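Local coordinates for putative nucleolar GTP-binding protein 1 (Plasmodium falciparum, PDB 2QU8), which binds GDP and is probably a nucleolar GTPase of the NOG1 family, although its cellular function has not been established, at residues S43-M46 with N47-R51; V192-A195 with K196-A199; H70-K74 with L75-Q79. All blocks are in the same frame, centred on the assembly; numbering follows the deposited sequence.

Contact 1 (S43-M46 with N47-R51). With GDP (guanosine-5'-diphosphate), chain B.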
# COMPACT_ATOMS: atom_id res chain seq x y z
N SER A 43 0.78 -9.10 6.40
CA SER A 43 1.31 -9.16 7.77
C SER A 43 2.76 -9.62 7.78
O SER A 43 3.55 -9.15 8.60
CB SER A 43 0.45 -10.05 8.69
OG SER A 43 0.52 -11.41 8.33
N SER A 44 3.10 -10.55 6.88
CA SER A 44 4.48 -11.00 6.74
C SER A 44 5.40 -9.83 6.38
O SER A 44 6.46 -9.66 6.97
CB SER A 44 4.58 -12.09 5.67
OG SER A 44 3.94 -13.28 6.09
N PHE A 45 4.97 -9.02 5.41
CA PHE A 45 5.77 -7.89 4.95
C PHE A 45 6.01 -6.91 6.09
O PHE A 45 7.14 -6.46 6.33
CB PHE A 45 5.08 -7.18 3.78
CG PHE A 45 5.95 -6.17 3.11
CD1 PHE A 45 6.60 -6.49 1.92
CD2 PHE A 45 6.15 -4.92 3.67
CE1 PHE A 45 7.44 -5.55 1.28
CE2 PHE A 45 6.97 -3.98 3.06
CZ PHE A 45 7.62 -4.30 1.85
N MET A 46 4.92 -6.58 6.79
CA MET A 46 5.00 -5.68 7.92
C MET A 46 6.01 -6.17 8.96
O MET A 46 6.86 -5.41 9.42
CB MET A 46 3.62 -5.50 8.55
CG MET A 46 3.67 -4.77 9.87
SD MET A 46 2.06 -4.77 10.66
CE MET A 46 1.89 -6.51 11.08
N ASN A 47 5.89 -7.44 9.35
CA ASN A 47 6.78 -8.04 10.36
C ASN A 47 8.26 -8.05 9.98
O ASN A 47 9.12 -7.76 10.81
CB ASN A 47 6.33 -9.45 10.72
CG ASN A 47 5.13 -9.43 11.63
OD1 ASN A 47 4.13 -10.10 11.37
ND2 ASN A 47 5.21 -8.66 12.71
N ILE A 48 8.55 -8.39 8.73
CA ILE A 48 9.93 -8.39 8.24
C ILE A 48 10.58 -7.00 8.33
O ILE A 48 11.64 -6.86 8.96
CB ILE A 48 9.99 -8.95 6.81
CG1 ILE A 48 9.70 -10.45 6.84
CG2 ILE A 48 11.37 -8.71 6.18
CD1 ILE A 48 9.21 -11.00 5.53
N VAL A 49 9.94 -5.99 7.74
CA VAL A 49 10.54 -4.66 7.63
C VAL A 49 10.59 -3.92 8.97
O VAL A 49 11.43 -3.06 9.17
CB VAL A 49 9.87 -3.78 6.53
CG1 VAL A 49 9.92 -4.48 5.18
CG2 VAL A 49 8.43 -3.39 6.90
N SER A 50 9.69 -4.26 9.89
CA SER A 50 9.68 -3.60 11.19
C SER A 50 10.42 -4.40 12.27
O SER A 50 10.46 -3.99 13.43
CB SER A 50 8.24 -3.32 11.63
OG SER A 50 7.59 -4.54 11.91
N ARG A 51 11.02 -5.53 11.87
CA ARG A 51 11.61 -6.51 12.81
C ARG A 51 10.64 -6.82 13.95
O ARG A 51 11.03 -6.89 15.12
CB ARG A 51 12.96 -6.02 13.35
CG ARG A 51 13.96 -5.56 12.29
CD ARG A 51 14.34 -6.70 11.37
NE ARG A 51 15.52 -6.41 10.56
CZ ARG A 51 15.52 -6.26 9.23
NH1 ARG A 51 16.66 -6.00 8.60
NH2 ARG A 51 14.38 -6.34 8.53
PB GDP B . -1.83 -11.60 4.91
O1B GDP B . -3.11 -12.29 5.34
O2B GDP B . -2.14 -10.69 3.75
O3B GDP B . -1.36 -10.79 6.07
O3A GDP B . -0.74 -12.69 4.45
PA GDP B . 0.25 -13.48 5.46
O1A GDP B . -0.50 -13.92 6.70
O2A GDP B . 1.43 -12.64 5.81
O5' GDP B . 0.64 -14.73 4.54
C5' GDP B . -0.35 -15.72 4.22
C4' GDP B . 0.32 -17.07 3.95
O4' GDP B . 1.28 -16.91 2.89
C3' GDP B . 1.10 -17.57 5.15
O3' GDP B . 1.00 -19.00 5.20
C2' GDP B . 2.52 -17.16 4.84
O2' GDP B . 3.47 -17.97 5.54
C1' GDP B . 2.57 -17.34 3.33
N9 GDP B . 3.55 -16.49 2.64
C8 GDP B . 3.86 -15.22 2.95
N7 GDP B . 4.78 -14.72 2.09
C5 GDP B . 5.08 -15.70 1.21
C6 GDP B . 5.97 -15.84 0.03
O6 GDP B . 6.69 -14.88 -0.32
N1 GDP B . 5.99 -17.02 -0.61
C2 GDP B . 5.22 -18.06 -0.24
N2 GDP B . 5.29 -19.22 -0.95
N3 GDP B . 4.37 -17.99 0.82
C4 GDP B . 4.26 -16.86 1.57
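Ser43 O accepts the backbone N of Asn47 at 3.0 Å, one of the i to i+4 bonds of helix 42-49. The same serine holds the nucleotide: Ser43 N gives a nearly straight bond (166°) to GDP O3B at 2.7 Å, and a chi1 of 68° places OG within hydrogen-bonding reach of both O3B and O2A, without settling which it serves. Ser44 adds two donors to one phosphate oxygen, its N and its OG, the latter 2.6 Å from GDP O2A; its carbonyl O takes Ile48 N, and Ile48 CG1 and CD1 lie against that same oxygen. The helix starts within a probable P-loop (Walker A), whose last residues, Lys42 and Ser43, lie in its first turn. Phe45 CG is anti to the backbone N (chi1 -170°), which brings CE2 obliquely to 3.7 Å from Val49 CG1; Val192 and Phe184 pack on the ring. Met46 O accepts two bonds from Ser50, OG at 2.7 Å and N at 3.1 Å, from opposite faces of its plane. With positive phi, Arg51 ends the helix in a Schellman motif; its NH2 bonds at 2.8 Å to Ile48 O, in the guanidinium plane, and its N from the opposite face of that carbonyl.

Contact 2 (V192-A195 with K196-A199)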
# COMPACT_ATOMS: atom_id res chain seq x y z
N VAL A 192 12.49 -7.78 -0.72
CA VAL A 192 11.63 -7.16 0.29
C VAL A 192 12.13 -5.77 0.71
O VAL A 192 11.36 -4.80 0.72
CB VAL A 192 11.43 -8.07 1.53
CG1 VAL A 192 10.79 -7.30 2.68
CG2 VAL A 192 10.59 -9.28 1.16
N GLU A 193 13.41 -5.67 1.05
CA GLU A 193 14.00 -4.39 1.42
C GLU A 193 13.96 -3.39 0.26
O GLU A 193 13.66 -2.21 0.47
CB GLU A 193 15.42 -4.58 1.96
CG GLU A 193 15.46 -5.24 3.35
CD GLU A 193 14.81 -4.38 4.44
OE1 GLU A 193 14.97 -3.13 4.38
OE2 GLU A 193 14.16 -4.94 5.36
N GLN A 194 14.22 -3.86 -0.95
CA GLN A 194 14.07 -3.04 -2.16
C GLN A 194 12.66 -2.46 -2.31
O GLN A 194 12.51 -1.28 -2.62
CB GLN A 194 14.44 -3.84 -3.42
CG GLN A 194 15.94 -4.01 -3.64
CD GLN A 194 16.70 -2.68 -3.75
OE1 GLN A 194 17.82 -2.56 -3.24
NE2 GLN A 194 16.09 -1.69 -4.39
N ALA A 195 11.64 -3.29 -2.10
CA ALA A 195 10.24 -2.86 -2.14
C ALA A 195 9.94 -1.77 -1.10
O ALA A 195 9.23 -0.80 -1.38
CB ALA A 195 9.33 -4.05 -1.92
N LYS A 196 10.50 -1.95 0.10
CA LYS A 196 10.37 -0.97 1.18
C LYS A 196 11.00 0.37 0.80
O LYS A 196 10.43 1.43 1.04
CB LYS A 196 11.00 -1.53 2.45
CG LYS A 196 10.80 -0.67 3.69
CD LYS A 196 11.79 -1.04 4.79
CE LYS A 196 13.18 -0.50 4.50
NZ LYS A 196 13.13 0.95 4.18
N ILE A 197 12.18 0.30 0.19
CA ILE A 197 12.90 1.50 -0.29
C ILE A 197 12.12 2.28 -1.36
O ILE A 197 11.98 3.50 -1.25
CB ILE A 197 14.33 1.13 -0.77
CG1 ILE A 197 15.17 0.63 0.42
CG2 ILE A 197 15.01 2.32 -1.45
CD1 ILE A 197 16.38 -0.20 0.07
N THR A 198 11.58 1.60 -2.37
CA THR A 198 10.80 2.30 -3.40
C THR A 198 9.50 2.94 -2.88
O THR A 198 9.11 4.02 -3.35
CB THR A 198 10.59 1.48 -4.72
OG1 THR A 198 9.22 1.55 -5.13
CG2 THR A 198 10.99 0.05 -4.55
N ALA A 199 8.85 2.29 -1.92
CA ALA A 199 7.69 2.89 -1.23
C ALA A 199 8.06 4.23 -0.57
O ALA A 199 7.42 5.25 -0.83
CB ALA A 199 7.10 1.93 -0.21
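The opening turns of the long C-terminal helix 192-222 hold Glu193 and Lys196 alongside each other, with the aliphatic part of the lysine laid against the carboxylate. Glu193 is bent at chi2 (-65°), and OE1 comes to 3.2 Å from Lys196 CE. The charges themselves stay apart: Glu193 OE1 and Lys196 NZ are 4.5 Å from each other, too far for a salt bridge, so any attraction between them is probably modest. Two bends, at chi3 (76°) and chi4 (51°), set NZ beside the His73 ring of strand 66-73, while the chain also touches Phe71 and Val49. Glu193 OE2 faces Arg51 NH2 in a long, weak ion pair. Along the backbone the helix is bonded regularly, Lys196 N to Val192 O and Ile197 N to Glu193 O, the latter at 2.9 Å. Ile197 CG1 and CD1 lie 3.2 and 3.4 Å from Glu193 O. Further along, Ala195 and Thr198 meet Ser182 of the edge strand 179-183. Ala195 O receives Ala199 N at 3.2 Å, and the methyl CB of Ala199 rests 3.7 Å from that same Ala195 O.

Contact 3 (H70-K74 with L75-Q79)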
# COMPACT_ATOMS: atom_id res chain seq x y z
N HIS A 70 6.86 -0.40 13.07
CA HIS A 70 7.74 0.77 13.06
C HIS A 70 9.12 0.42 12.53
O HIS A 70 9.66 -0.66 12.83
CB HIS A 70 7.87 1.35 14.48
CG HIS A 70 6.56 1.70 15.10
ND1 HIS A 70 5.96 2.93 14.93
CD2 HIS A 70 5.72 0.98 15.88
CE1 HIS A 70 4.81 2.96 15.58
NE2 HIS A 70 4.64 1.78 16.17
N PHE A 71 9.70 1.32 11.74
CA PHE A 71 11.07 1.16 11.28
C PHE A 71 11.70 2.50 10.90
O PHE A 71 11.00 3.48 10.63
CB PHE A 71 11.17 0.17 10.10
CG PHE A 71 10.46 0.63 8.85
CD1 PHE A 71 11.16 1.31 7.85
CD2 PHE A 71 9.11 0.37 8.66
CE1 PHE A 71 10.52 1.73 6.69
CE2 PHE A 71 8.46 0.79 7.50
CZ PHE A 71 9.16 1.47 6.51
N ASP A 72 13.03 2.53 10.91
CA ASP A 72 13.78 3.67 10.42
C ASP A 72 14.39 3.34 9.08
O ASP A 72 14.84 2.21 8.85
CB ASP A 72 14.89 4.07 11.40
CG ASP A 72 14.38 4.31 12.80
OD1 ASP A 72 13.21 4.74 12.95
OD2 ASP A 72 15.14 4.07 13.76
N HIS A 73 14.38 4.32 8.20
CA HIS A 73 15.11 4.23 6.96
C HIS A 73 15.75 5.57 6.63
O HIS A 73 15.06 6.58 6.50
CB HIS A 73 14.22 3.77 5.81
CG HIS A 73 14.98 3.45 4.56
ND1 HIS A 73 15.93 2.45 4.50
CD2 HIS A 73 14.93 4.00 3.33
CE1 HIS A 73 16.43 2.40 3.28
NE2 HIS A 73 15.84 3.33 2.55
N LYS A 74 17.08 5.55 6.52
CA LYS A 74 17.87 6.73 6.18
C LYS A 74 17.54 7.89 7.12
O LYS A 74 17.13 8.97 6.68
CB LYS A 74 17.68 7.11 4.71
CG LYS A 74 17.95 5.96 3.71
CD LYS A 74 19.43 5.55 3.67
CE LYS A 74 19.69 4.58 2.52
NZ LYS A 74 21.11 4.61 2.03
N LEU A 75 17.69 7.63 8.42
CA LEU A 75 17.53 8.61 9.51
C LEU A 75 16.10 9.10 9.74
O LEU A 75 15.86 9.95 10.59
CB LEU A 75 18.50 9.79 9.34
CG LEU A 75 19.99 9.44 9.21
CD1 LEU A 75 20.82 10.70 9.05
CD2 LEU A 75 20.47 8.61 10.41
N ASN A 76 15.16 8.56 8.97
CA ASN A 76 13.76 8.93 9.09
C ASN A 76 12.94 7.81 9.70
O ASN A 76 13.21 6.64 9.47
CB ASN A 76 13.18 9.31 7.72
CG ASN A 76 13.79 10.59 7.17
OD1 ASN A 76 13.26 11.68 7.38
ND2 ASN A 76 14.91 10.46 6.46
N LYS A 77 11.94 8.18 10.48
CA LYS A 77 11.09 7.20 11.16
C LYS A 77 9.81 6.92 10.38
O LYS A 77 9.11 7.83 9.92
CB LYS A 77 10.78 7.66 12.59
CG LYS A 77 11.99 7.59 13.54
CD LYS A 77 11.59 7.87 14.98
CE LYS A 77 10.86 6.69 15.62
NZ LYS A 77 10.06 7.11 16.82
N TYR A 78 9.51 5.63 10.22
CA TYR A 78 8.34 5.20 9.46
C TYR A 78 7.42 4.31 10.28
O TYR A 78 7.86 3.61 11.19
CB TYR A 78 8.77 4.45 8.21
CG TYR A 78 9.44 5.31 7.15
CD1 TYR A 78 8.69 5.88 6.12
CD2 TYR A 78 10.82 5.54 7.17
CE1 TYR A 78 9.29 6.67 5.15
CE2 TYR A 78 11.43 6.33 6.19
CZ TYR A 78 10.66 6.89 5.19
OH TYR A 78 11.26 7.68 4.23
N GLN A 79 6.14 4.33 9.93
CA GLN A 79 5.23 3.29 10.37
C GLN A 79 4.68 2.52 9.17
O GLN A 79 4.65 3.03 8.05
CB GLN A 79 4.12 3.84 11.26
CG GLN A 79 3.27 4.93 10.62
CD GLN A 79 2.47 5.72 11.64
OE1 GLN A 79 2.69 5.60 12.85
NE2 GLN A 79 1.53 6.53 11.16
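Tyr78 and Phe71 face each other as a hydrogen-bonded pair of the beta hairpin whose antiparallel strands, 66-73 and 76-82, are linked by a type I' turn from His73 to Asn76. Tyr78 N gives a short bond of 2.6 Å to Phe71 O, and Phe71 N returns one to Tyr78 O. Followed outward, Tyr78 CB sits over one face of the Phe71 ring as a CH-pi contact, 3.6 Å from its centroid and 18° off the normal. Phe71 CG lies between its own N and carbonyl carbon (chi1 65°), which folds the ring under that methylene. Next, Tyr78 CG meets Phe71 CE1 at 3.8 Å; the ring planes are only 9° from parallel but strongly displaced, with little overlap. At the ring edge CE2 touches His73 CB, and His73 O lies in the tyrosine ring plane, 3.7 Å from CE2. The hydroxyl OH is hydrogen-bonded to Lys204 NZ of helix 192-222, and Lys30 makes a cation-pi contact with the ring. On the other face of the sheet, Asp72 OD1 packs 3.2 Å from Lys77 CG, while Lys77 NZ remains 5.5 Å from that oxygen. In the turn, Asn76 ND2 makes a weak hydrogen bond to Lys74 O, 2.7 Å apart.

In the fold
From the N terminus the chain meets contact 1 first, on the helix after strand 30-35, then contact 3 in the hairpin and finally contact 2 where helix 192-222 begins. Each is a local closure, a helical turn or a hairpin end, and they follow in series without nesting or crossing. In space they converge, with centres 12 to 13 Å apart. Val49 meets Val192, joining the nucleotide-side helix to the C-terminal one. Ser50 and Val49 lean on His70 and Phe71, linking that helix's end to the hairpin, while Ile197 reaches His73. Two helices and a hairpin of the seven-stranded sheet are thereby packed together.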